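Local coordinates for protein serine protease inhibitor 2 (Anopheles gambiae, PDB 3PZF) that inhibits the serine proteases CLIPB9, CLIPB10 and CLIPB4, preventing phenoloxidase activation and so negatively regulating melanization in the mosquito hemolymph, at residues Leu285-Asn297 / Ser331-Glu343. Sequence-based numbering, arbitrary orientation. Where two conformers were deposited one is given.
Sequences LPKFKFDFSEQLN and SRIFQKAGITINE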
loop_
_atom_site.group_PDB
_atom_site.type_symbol
_atom_site.label_atom_id
_atom_site.label_comp_id
_atom_site.label_asym_id
_atom_site.label_seq_id
_atom_site.Cartn_x
_atom_site.Cartn_y
_atom_site.Cartn_z
ATOM N N LEU A 285 -9.973 6.869 -18.078
ATOM C CA LEU A 285 -8.966 6.960 -17.015
ATOM C C LEU A 285 -7.681 7.493 -17.608
ATOM O O LEU A 285 -7.326 7.137 -18.744
ATOM C CB LEU A 285 -8.642 5.604 -16.420
ATOM C CG LEU A 285 -9.744 4.990 -15.537
ATOM C CD1 LEU A 285 -9.308 3.580 -15.205
ATOM C CD2 LEU A 285 -9.887 5.810 -14.265
ATOM N N PRO A 286 -6.982 8.334 -16.842
ATOM C CA PRO A 286 -5.667 8.768 -17.315
ATOM C C PRO A 286 -4.653 7.686 -17.002
ATOM O O PRO A 286 -4.739 7.068 -15.932
ATOM C CB PRO A 286 -5.384 10.019 -16.477
ATOM C CG PRO A 286 -6.139 9.785 -15.183
ATOM C CD PRO A 286 -7.380 8.994 -15.583
ATOM N N LYS A 287 -3.725 7.437 -17.904
ATOM C CA LYS A 287 -2.659 6.491 -17.629
ATOM C C LYS A 287 -1.659 7.152 -16.676
ATOM O O LYS A 287 -1.486 8.378 -16.692
ATOM C CB LYS A 287 -1.997 6.051 -18.938
ATOM C CG LYS A 287 -2.955 5.216 -19.812
ATOM C CD LYS A 287 -2.304 4.656 -21.058
ATOM C CE LYS A 287 -2.255 5.702 -22.177
ATOM N NZ LYS A 287 -1.645 5.173 -23.443
ATOM N N PHE A 288 -1.021 6.346 -15.828
ATOM C CA PHE A 288 0.009 6.889 -14.945
ATOM C C PHE A 288 1.030 5.847 -14.577
ATOM O O PHE A 288 0.746 4.639 -14.547
ATOM C CB PHE A 288 -0.592 7.544 -13.687
ATOM C CG PHE A 288 -1.528 6.641 -12.884
ATOM C CD1 PHE A 288 -2.925 6.762 -12.994
ATOM C CD2 PHE A 288 -1.009 5.695 -12.006
ATOM C CE1 PHE A 288 -3.795 5.947 -12.219
ATOM C CE2 PHE A 288 -1.866 4.866 -11.250
ATOM C CZ PHE A 288 -3.266 4.991 -11.364
ATOM N N LYS A 289 2.242 6.333 -14.328
ATOM C CA LYS A 289 3.332 5.514 -13.843
ATOM C C LYS A 289 4.168 6.357 -12.889
ATOM O O LYS A 289 4.742 7.375 -13.285
ATOM C CB LYS A 289 4.194 5.063 -15.022
ATOM C CG LYS A 289 5.451 4.290 -14.611
ATOM C CD LYS A 289 6.219 3.814 -15.814
ATOM C CE LYS A 289 7.339 2.854 -15.403
ATOM N NZ LYS A 289 8.085 2.319 -16.585
ATOM N N PHE A 290 4.258 5.942 -11.625
ATOM C CA PHE A 290 5.036 6.717 -10.663
ATOM C C PHE A 290 5.389 5.860 -9.456
ATOM O O PHE A 290 4.920 4.732 -9.300
ATOM C CB PHE A 290 4.262 7.975 -10.196
ATOM C CG PHE A 290 3.061 7.684 -9.279
ATOM C CD1 PHE A 290 3.154 7.776 -7.887
ATOM C CD2 PHE A 290 1.816 7.371 -9.830
ATOM C CE1 PHE A 290 2.042 7.527 -7.064
ATOM C CE2 PHE A 290 0.713 7.101 -9.027
ATOM C CZ PHE A 290 0.810 7.192 -7.640
ATOM N N ASP A 291 6.245 6.403 -8.612
ATOM C CA ASP A 291 6.519 5.742 -7.361
ATOM C C ASP A 291 6.503 6.758 -6.228
ATOM O O ASP A 291 6.485 7.973 -6.438
ATOM C CB ASP A 291 7.823 4.957 -7.434
ATOM C CG ASP A 291 8.956 5.765 -7.909
ATOM O OD1 ASP A 291 9.323 6.732 -7.214
ATOM O OD2 ASP A 291 9.502 5.407 -8.967
ATOM N N PHE A 292 6.513 6.251 -5.010
ATOM C CA PHE A 292 6.304 7.115 -3.866
ATOM C C PHE A 292 7.027 6.436 -2.713
ATOM O O PHE A 292 6.837 5.242 -2.478
ATOM C CB PHE A 292 4.815 7.276 -3.520
ATOM C CG PHE A 292 4.579 8.220 -2.373
ATOM C CD1 PHE A 292 4.639 9.595 -2.566
ATOM C CD2 PHE A 292 4.373 7.736 -1.080
ATOM C CE1 PHE A 292 4.454 10.475 -1.503
ATOM C CE2 PHE A 292 4.192 8.616 -0.010
ATOM C CZ PHE A 292 4.227 9.990 -0.234
ATOM N N SER A 293 7.908 7.182 -2.069
ATOM C CA SER A 293 8.727 6.668 -0.975
ATOM C C SER A 293 8.525 7.586 0.219
ATOM O O SER A 293 8.381 8.797 0.047
ATOM C CB SER A 293 10.198 6.679 -1.394
ATOM O OG SER A 293 10.989 5.941 -0.489
ATOM N N GLU A 294 8.539 7.044 1.427
ATOM C CA GLU A 294 8.385 7.884 2.606
ATOM C C GLU A 294 8.993 7.222 3.839
ATOM O O GLU A 294 8.962 6.001 3.975
ATOM C CB GLU A 294 6.910 8.195 2.881
ATOM C CG GLU A 294 6.714 9.163 4.049
ATOM C CD GLU A 294 5.332 9.768 4.109
ATOM O OE1 GLU A 294 4.359 9.062 3.765
ATOM O OE2 GLU A 294 5.214 10.950 4.500
ATOM N N GLN A 295 9.516 8.043 4.730
ATOM C CA GLN A 295 9.942 7.540 6.020
ATOM C C GLN A 295 8.679 7.608 6.882
ATOM O O GLN A 295 8.019 8.657 6.937
ATOM C CB GLN A 295 11.058 8.413 6.581
ATOM C CG GLN A 295 11.421 8.061 7.991
ATOM C CD GLN A 295 12.550 8.954 8.495
ATOM O OE1 GLN A 295 13.532 9.184 7.787
ATOM N NE2 GLN A 295 12.396 9.480 9.698
ATOM N N LEU A 296 8.331 6.491 7.521
ATOM C CA LEU A 296 7.016 6.340 8.153
ATOM C C LEU A 296 7.010 6.810 9.609
ATOM O O LEU A 296 5.941 6.903 10.198
ATOM C CB LEU A 296 6.537 4.883 8.085
ATOM C CG LEU A 296 6.430 4.264 6.680
ATOM C CD1 LEU A 296 5.758 2.858 6.760
ATOM C CD2 LEU A 296 5.620 5.188 5.721
ATOM N N ASN A 297 8.176 7.137 10.173
ATOM C CA ASN A 297 8.229 7.595 11.573
ATOM C C ASN A 297 7.195 8.701 11.841
ATOM O O ASN A 297 6.365 8.600 12.755
ATOM C CB ASN A 297 9.623 8.127 11.962
ATOM C CG ASN A 297 10.711 7.066 11.881
ATOM O OD1 ASN A 297 10.726 6.256 10.962
ATOM N ND2 ASN A 297 11.646 7.076 12.848
ATOM N N SER A 331 15.332 2.611 14.269
ATOM C CA SER A 331 15.735 3.999 14.037
ATOM C C SER A 331 14.816 4.680 13.050
ATOM O O SER A 331 14.285 5.747 13.335
ATOM C CB SER A 331 17.155 4.050 13.502
ATOM O OG SER A 331 18.010 3.293 14.338
ATOM N N ARG A 332 14.667 4.072 11.878
ATOM C CA ARG A 332 13.865 4.648 10.788
ATOM C C ARG A 332 13.117 3.546 10.079
ATOM O O ARG A 332 13.631 2.425 9.980
ATOM C CB ARG A 332 14.782 5.322 9.781
ATOM C CG ARG A 332 15.551 6.521 10.344
ATOM C CD ARG A 332 16.391 7.151 9.277
ATOM N NE ARG A 332 17.328 8.125 9.831
ATOM C CZ ARG A 332 17.326 9.429 9.548
ATOM N NH1 ARG A 332 16.427 9.948 8.709
ATOM N NH2 ARG A 332 18.233 10.219 10.108
ATOM N N ILE A 333 11.907 3.861 9.605
ATOM C CA ILE A 333 11.104 2.931 8.827
ATOM C C ILE A 333 10.884 3.554 7.460
ATOM O O ILE A 333 10.431 4.698 7.352
ATOM C CB ILE A 333 9.719 2.664 9.482
ATOM C CG1 ILE A 333 9.922 2.087 10.891
ATOM C CG2 ILE A 333 8.894 1.711 8.626
ATOM C CD1 ILE A 333 8.626 1.842 11.648
ATOM N N PHE A 334 11.204 2.810 6.409
ATOM C CA PHE A 334 11.015 3.322 5.049
ATOM C C PHE A 334 10.076 2.397 4.283
ATOM O O PHE A 334 10.166 1.171 4.404
ATOM C CB PHE A 334 12.351 3.389 4.299
ATOM C CG PHE A 334 13.343 4.384 4.867
ATOM C CD1 PHE A 334 13.217 5.742 4.598
ATOM C CD2 PHE A 334 14.424 3.953 5.617
ATOM C CE1 PHE A 334 14.136 6.652 5.104
ATOM C CE2 PHE A 334 15.344 4.856 6.136
ATOM C CZ PHE A 334 15.202 6.206 5.867
ATOM N N GLN A 335 9.175 2.971 3.482
ATOM C CA GLN A 335 8.381 2.153 2.586
ATOM C C GLN A 335 8.407 2.785 1.203
ATOM O O GLN A 335 8.351 4.014 1.076
ATOM C CB GLN A 335 6.911 2.072 3.048
ATOM C CG GLN A 335 6.061 1.290 2.070
ATOM C CD GLN A 335 4.627 1.017 2.553
ATOM O OE1 GLN A 335 4.287 -0.100 2.970
ATOM N NE2 GLN A 335 3.775 2.017 2.432
ATOM N N LYS A 336 8.515 1.969 0.166
ATOM C CA LYS A 336 8.394 2.516 -1.195
ATOM C C LYS A 336 7.535 1.584 -2.034
ATOM O O LYS A 336 7.548 0.367 -1.852
ATOM C CB LYS A 336 9.760 2.686 -1.852
ATOM C CG LYS A 336 9.705 3.395 -3.236
ATOM C CD LYS A 336 11.157 3.877 -3.639
ATOM C CE LYS A 336 11.120 4.829 -4.847
ATOM N NZ LYS A 336 12.488 5.451 -5.167
ATOM N N ALA A 337 6.766 2.176 -2.947
ATOM C CA ALA A 337 5.858 1.428 -3.823
ATOM C C ALA A 337 5.828 2.093 -5.187
ATOM O O ALA A 337 5.831 3.314 -5.256
ATOM C CB ALA A 337 4.453 1.428 -3.242
ATOM N N GLY A 338 5.776 1.303 -6.253
ATOM C CA GLY A 338 5.545 1.870 -7.585
ATOM C C GLY A 338 4.204 1.382 -8.108
ATOM O O GLY A 338 3.733 0.324 -7.727
ATOM N N ILE A 339 3.575 2.135 -8.991
ATOM C CA ILE A 339 2.288 1.695 -9.556
ATOM C C ILE A 339 2.247 2.234 -10.973
ATOM O O ILE A 339 2.730 3.328 -11.238
ATOM C CB ILE A 339 1.096 2.224 -8.758
ATOM C CG1 ILE A 339 -0.243 1.609 -9.247
ATOM C CG2 ILE A 339 1.076 3.763 -8.774
ATOM C CD1 ILE A 339 -0.390 0.067 -8.999
ATOM N N THR A 340 1.687 1.429 -11.869
ATOM C CA THR A 340 1.467 1.802 -13.265
ATOM C C THR A 340 0.083 1.327 -13.641
ATOM O O THR A 340 -0.332 0.245 -13.225
ATOM C CB THR A 340 2.465 1.083 -14.158
ATOM O OG1 THR A 340 3.803 1.413 -13.742
ATOM C CG2 THR A 340 2.254 1.480 -15.650
ATOM N N ILE A 341 -0.679 2.132 -14.373
ATOM C CA ILE A 341 -1.809 1.561 -15.098
ATOM C C ILE A 341 -1.716 1.996 -16.564
ATOM O O ILE A 341 -1.383 3.155 -16.878
ATOM C CB ILE A 341 -3.245 1.903 -14.514
ATOM C CG1 ILE A 341 -3.588 3.393 -14.676
ATOM C CG2 ILE A 341 -3.366 1.421 -13.032
ATOM C CD1 ILE A 341 -5.028 3.754 -14.272
ATOM N N ASN A 342 -1.987 1.043 -17.450
ATOM C CA ASN A 342 -2.207 1.338 -18.858
ATOM C C ASN A 342 -3.370 0.506 -19.429
ATOM O O ASN A 342 -4.175 -0.037 -18.671
ATOM C CB ASN A 342 -0.911 1.141 -19.660
ATOM C CG ASN A 342 -0.473 -0.303 -19.736
ATOM O OD1 ASN A 342 -1.158 -1.199 -19.275
ATOM N ND2 ASN A 342 0.675 -0.534 -20.371
ATOM N N GLU A 343 -3.472 0.398 -20.751
ATOM C CA GLU A 343 -4.609 -0.303 -21.358
ATOM C C GLU A 343 -4.686 -1.774 -20.985
ATOM O O GLU A 343 -5.747 -2.369 -21.018
ATOM C CB GLU A 343 -4.513 -0.225 -22.875
ATOM C CG GLU A 343 -4.722 1.191 -23.419
ATOM C CD GLU A 343 -3.444 2.016 -23.463
ATOM O OE1 GLU A 343 -2.367 1.580 -22.973
ATOM O OE2 GLU A 343 -3.526 3.126 -23.999
HETATM O O HOH W 1 0.178 2.433 -23.169
HETATM O O HOH W 2 11.848 7.185 -7.414
#
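Phe288 places CG, and Ile341 CG1, between the backbone N and the carbonyl carbon (chi1 54° and 68°), which lays the Phe288 ring across its partner: Ile341 CG1 stands 3.7 Å from the Phe288 ring centroid, a CH-pi contact over the face. Phe290 turns likewise, and its ring receives Ile339 CG2 over one face at 3.8 Å from the centroid. Behind these rings, the backbones of 288-295 and 332-341 run antiparallel; hydrogen-bonded pairs, from Phe288-Ile341 (one of its two bonds weak) to Glu294-Gln335, alternate with non-hydrogen-bonded ones. This is the pairing of serpin strands s6A and s5A in central β-sheet A. On the face bearing Phe290, Phe292 and Gln335, strand 41-43 and helix 45-58 supply further packing.

On the other face, Asp291 OD1 and Lys336 NZ form only a long salt bridge (4.0 Å), but a water joins them, accepting from NZ and donating to OD1; NZ also bonds Glu165 O. Near Asn342, Lys287 bends at chi3 (-82°) to bring NZ to 2.8 Å from Glu343 OE2, a salt bridge met on the syn side of the carboxylate. At the far end, the Asn297 amide uses both its polar atoms on main chain: OD1 accepts from Ile333 N at 3.0 Å, in the carbonyl plane, while ND2 donates to Ser331 O at 3.0 Å. Arg332 NH1 donates a hydrogen bond to Gln295 OE1 (3.1 Å), the guanidinium and amide planes nearly perpendicular; Arg332 NH2 bonds Glu173 O.

Segment 331-343 leads directly into the hinge, Leu344-Ala348, required for protease binding. Thr340 OG1 bonds Glu347 OE1 and Asn342 ND2 bonds Ala348 O, while Asn342 OD1 accepts from Leu344 N; this polar chemistry links the end of strand 332-341 to the hinge.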